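Local structure of integral membrane indolylacetylinositol arabinosyltransferase EmbB (Mycolicibacterium smegmatis MC2 155, 7BVC) at residues R526-F531 against F624-S628. The protein is an integral membrane enzyme that probably polymerises arabinose into the arabinan of arabinogalactan, and binds the drug ethambutol. Numbering follows the deposited sequence.
Sequences RVAFVF and FCFAS
Arg526 and Cys625 bring the two backbones closest, with CA of Arg526 6.2 Å from CA of Cys625, where the start of helix 527-545 meets the end of helix 608-625. Arg526 carries most of the contact. Its chain is extended from CG to NE and passes the last turn of the other helix. NH1 of Arg526 gives a weak hydrogen bond to O of Phe624 at 3.1 Å, bent to 124° at the hydrogen. This carbonyl lies at the guanidinium edge, near its plane. NH1 of Arg526 also sits over one face of the Phe624 ring, toward the rim, 3.7 Å from CE1 of Phe624. The result is an off-centre cation-pi contact with the guanidinium and ring planes 33° apart. CB of Ser628 sits above one face of the guanidinium, offset toward the rim, 3.4 Å from NH2 of Arg526.

Both helices belong to the membrane part of this GT-C superfamily glycosyltransferase. The Phe624 carbonyl lies in the last turn of helix 608-625, where the helix dipole is negative, and this would probably help to hold the buried positive charge. NH2 of Arg526 has a further weak hydrogen bond to O of Leu516, and OG of Ser628 is hydrogen-bonded to O of Gly521.

One turn along, Val530 makes apolar contacts. Its CG1 meets the edge of the Phe624 ring, 3.6 Å from CE2 of Phe624. CG2 of Val530 lies 3.5 Å from SG of Cys625. That sulfur also approaches the edge of the Phe531 ring. Phe624 and Ala627 each pack on an aromatic side chain of another protein's chain, while Phe626 and Phe531 rest on helix 690-712.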
ATOM      1  N   ARG B 526       8.790   3.939 -15.443  1.00 53.08           N
ATOM      2  CA  ARG B 526       9.623   2.842 -14.970  1.00 53.08           C
ATOM      3  C   ARG B 526      10.970   2.766 -15.670  1.00 53.08           C
ATOM      4  O   ARG B 526      11.889   2.123 -15.144  1.00 53.08           O
ATOM      5  CB  ARG B 526       8.891   1.506 -15.152  1.00 53.08           C
ATOM      6  CG  ARG B 526       7.508   1.479 -14.529  1.00 53.08           C
ATOM      7  CD  ARG B 526       6.818   0.146 -14.736  1.00 53.08           C
ATOM      8  NE  ARG B 526       5.540   0.088 -14.036  1.00 53.08           N
ATOM      9  CZ  ARG B 526       4.844  -1.026 -13.837  1.00 53.08           C
ATOM     10  NH1 ARG B 526       5.302  -2.185 -14.285  1.00 53.08           N
ATOM     11  NH2 ARG B 526       3.691  -0.982 -13.188  1.00 53.08           N
ATOM     12  N   VAL B 527      11.102   3.415 -16.828  1.00 55.67           N
ATOM     13  CA  VAL B 527      12.328   3.349 -17.617  1.00 55.67           C
ATOM     14  C   VAL B 527      13.505   3.901 -16.825  1.00 55.67           C
ATOM     15  O   VAL B 527      14.573   3.282 -16.759  1.00 55.67           O
ATOM     16  CB  VAL B 527      12.139   4.105 -18.945  1.00 55.67           C
ATOM     17  CG1 VAL B 527      13.310   3.864 -19.874  1.00 55.67           C
ATOM     18  CG2 VAL B 527      10.836   3.691 -19.605  1.00 55.67           C
ATOM     19  N   ALA B 528      13.313   5.063 -16.191  1.00 57.64           N
ATOM     20  CA  ALA B 528      14.410   5.757 -15.521  1.00 57.64           C
ATOM     21  C   ALA B 528      15.121   4.873 -14.508  1.00 57.64           C
ATOM     22  O   ALA B 528      16.318   5.055 -14.262  1.00 57.64           O
ATOM     23  CB  ALA B 528      13.887   7.021 -14.838  1.00 57.64           C
ATOM     24  N   PHE B 529      14.415   3.913 -13.914  1.00 58.86           N
ATOM     25  CA  PHE B 529      15.022   3.021 -12.937  1.00 58.86           C
ATOM     26  C   PHE B 529      15.416   1.671 -13.519  1.00 58.86           C
ATOM     27  O   PHE B 529      16.475   1.135 -13.162  1.00 58.86           O
ATOM     28  CB  PHE B 529      14.077   2.804 -11.754  1.00 58.86           C
ATOM     29  CG  PHE B 529      14.687   2.012 -10.638  1.00 58.86           C
ATOM     30  CD1 PHE B 529      15.750   2.521  -9.915  1.00 58.86           C
ATOM     31  CD2 PHE B 529      14.203   0.757 -10.314  1.00 58.86           C
ATOM     32  CE1 PHE B 529      16.319   1.795  -8.889  1.00 58.86           C
ATOM     33  CE2 PHE B 529      14.766   0.026  -9.290  1.00 58.86           C
ATOM     34  CZ  PHE B 529      15.827   0.546  -8.575  1.00 58.86           C
ATOM     35  N   VAL B 530      14.597   1.093 -14.404  1.00 57.84           N
ATOM     36  CA  VAL B 530      14.930  -0.236 -14.904  1.00 57.84           C
ATOM     37  C   VAL B 530      16.119  -0.172 -15.856  1.00 57.84           C
ATOM     38  O   VAL B 530      17.011  -1.026 -15.807  1.00 57.84           O
ATOM     39  CB  VAL B 530      13.703  -0.909 -15.548  1.00 57.84           C
ATOM     40  CG1 VAL B 530      12.567  -0.991 -14.545  1.00 57.84           C
ATOM     41  CG2 VAL B 530      13.261  -0.172 -16.793  1.00 57.84           C
ATOM     42  N   PHE B 531      16.171   0.845 -16.723  1.00 58.37           N
ATOM     43  CA  PHE B 531      17.298   0.963 -17.637  1.00 58.37           C
ATOM     44  C   PHE B 531      18.560   1.446 -16.944  1.00 58.37           C
ATOM     45  O   PHE B 531      19.601   1.561 -17.599  1.00 58.37           O
ATOM     46  CB  PHE B 531      16.938   1.899 -18.789  1.00 58.37           C
ATOM     47  CG  PHE B 531      16.223   1.216 -19.918  1.00 58.37           C
ATOM     48  CD1 PHE B 531      14.903   0.826 -19.783  1.00 58.37           C
ATOM     49  CD2 PHE B 531      16.869   0.965 -21.115  1.00 58.37           C
ATOM     50  CE1 PHE B 531      14.240   0.199 -20.816  1.00 58.37           C
ATOM     51  CE2 PHE B 531      16.211   0.338 -22.154  1.00 58.37           C
ATOM     52  CZ  PHE B 531      14.893  -0.045 -22.002  1.00 58.37           C
ATOM     53  N   PHE B 624       8.435  -6.220 -18.287  1.00 47.18           N
ATOM     54  CA  PHE B 624       8.054  -5.598 -17.023  1.00 47.18           C
ATOM     55  C   PHE B 624       7.589  -4.162 -17.237  1.00 47.18           C
ATOM     56  O   PHE B 624       6.644  -3.707 -16.584  1.00 47.18           O
ATOM     57  CB  PHE B 624       9.213  -5.632 -16.031  1.00 47.18           C
ATOM     58  CG  PHE B 624       9.027  -4.711 -14.860  1.00 47.18           C
ATOM     59  CD1 PHE B 624       8.171  -5.052 -13.827  1.00 47.18           C
ATOM     60  CD2 PHE B 624       9.697  -3.503 -14.795  1.00 47.18           C
ATOM     61  CE1 PHE B 624       7.991  -4.204 -12.752  1.00 47.18           C
ATOM     62  CE2 PHE B 624       9.518  -2.653 -13.721  1.00 47.18           C
ATOM     63  CZ  PHE B 624       8.665  -3.005 -12.700  1.00 47.18           C
ATOM     64  N   CYS B 625       8.254  -3.430 -18.134  1.00 49.55           N
ATOM     65  CA  CYS B 625       7.874  -2.045 -18.394  1.00 49.55           C
ATOM     66  C   CYS B 625       6.464  -1.955 -18.960  1.00 49.55           C
ATOM     67  O   CYS B 625       5.651  -1.143 -18.505  1.00 49.55           O
ATOM     68  CB  CYS B 625       8.867  -1.396 -19.358  1.00 49.55           C
ATOM     69  SG  CYS B 625      10.522  -1.182 -18.694  1.00 49.55           S
ATOM     70  N   PHE B 626       6.155  -2.781 -19.958  1.00 48.93           N
ATOM     71  CA  PHE B 626       4.899  -2.657 -20.690  1.00 48.93           C
ATOM     72  C   PHE B 626       3.699  -3.265 -19.963  1.00 48.93           C
ATOM     73  O   PHE B 626       2.668  -3.500 -20.603  1.00 48.93           O
ATOM     74  CB  PHE B 626       5.034  -3.282 -22.078  1.00 48.93           C
ATOM     75  CG  PHE B 626       5.332  -2.286 -23.155  1.00 48.93           C
ATOM     76  CD1 PHE B 626       4.308  -1.605 -23.783  1.00 48.93           C
ATOM     77  CD2 PHE B 626       6.635  -2.023 -23.534  1.00 48.93           C
ATOM     78  CE1 PHE B 626       4.574  -0.685 -24.772  1.00 48.93           C
ATOM     79  CE2 PHE B 626       6.909  -1.101 -24.524  1.00 48.93           C
ATOM     80  CZ  PHE B 626       5.875  -0.433 -25.143  1.00 48.93           C
ATOM     81  N   ALA B 627       3.793  -3.523 -18.661  1.00 49.64           N
ATOM     82  CA  ALA B 627       2.727  -4.179 -17.908  1.00 49.64           C
ATOM     83  C   ALA B 627       1.936  -3.203 -17.048  1.00 49.64           C
ATOM     84  O   ALA B 627       1.553  -3.531 -15.923  1.00 49.64           O
ATOM     85  CB  ALA B 627       3.301  -5.300 -17.050  1.00 49.64           C
ATOM     86  N   SER B 628       1.673  -1.998 -17.546  1.00 52.26           N
ATOM     87  CA  SER B 628       0.923  -1.004 -16.791  1.00 52.26           C
ATOM     88  C   SER B 628       0.142  -0.130 -17.764  1.00 52.26           C
ATOM     89  O   SER B 628       0.157  -0.349 -18.977  1.00 52.26           O
ATOM     90  CB  SER B 628       1.852  -0.165 -15.914  1.00 52.26           C
ATOM     91  OG  SER B 628       1.109   0.658 -15.036  1.00 52.26           O
TER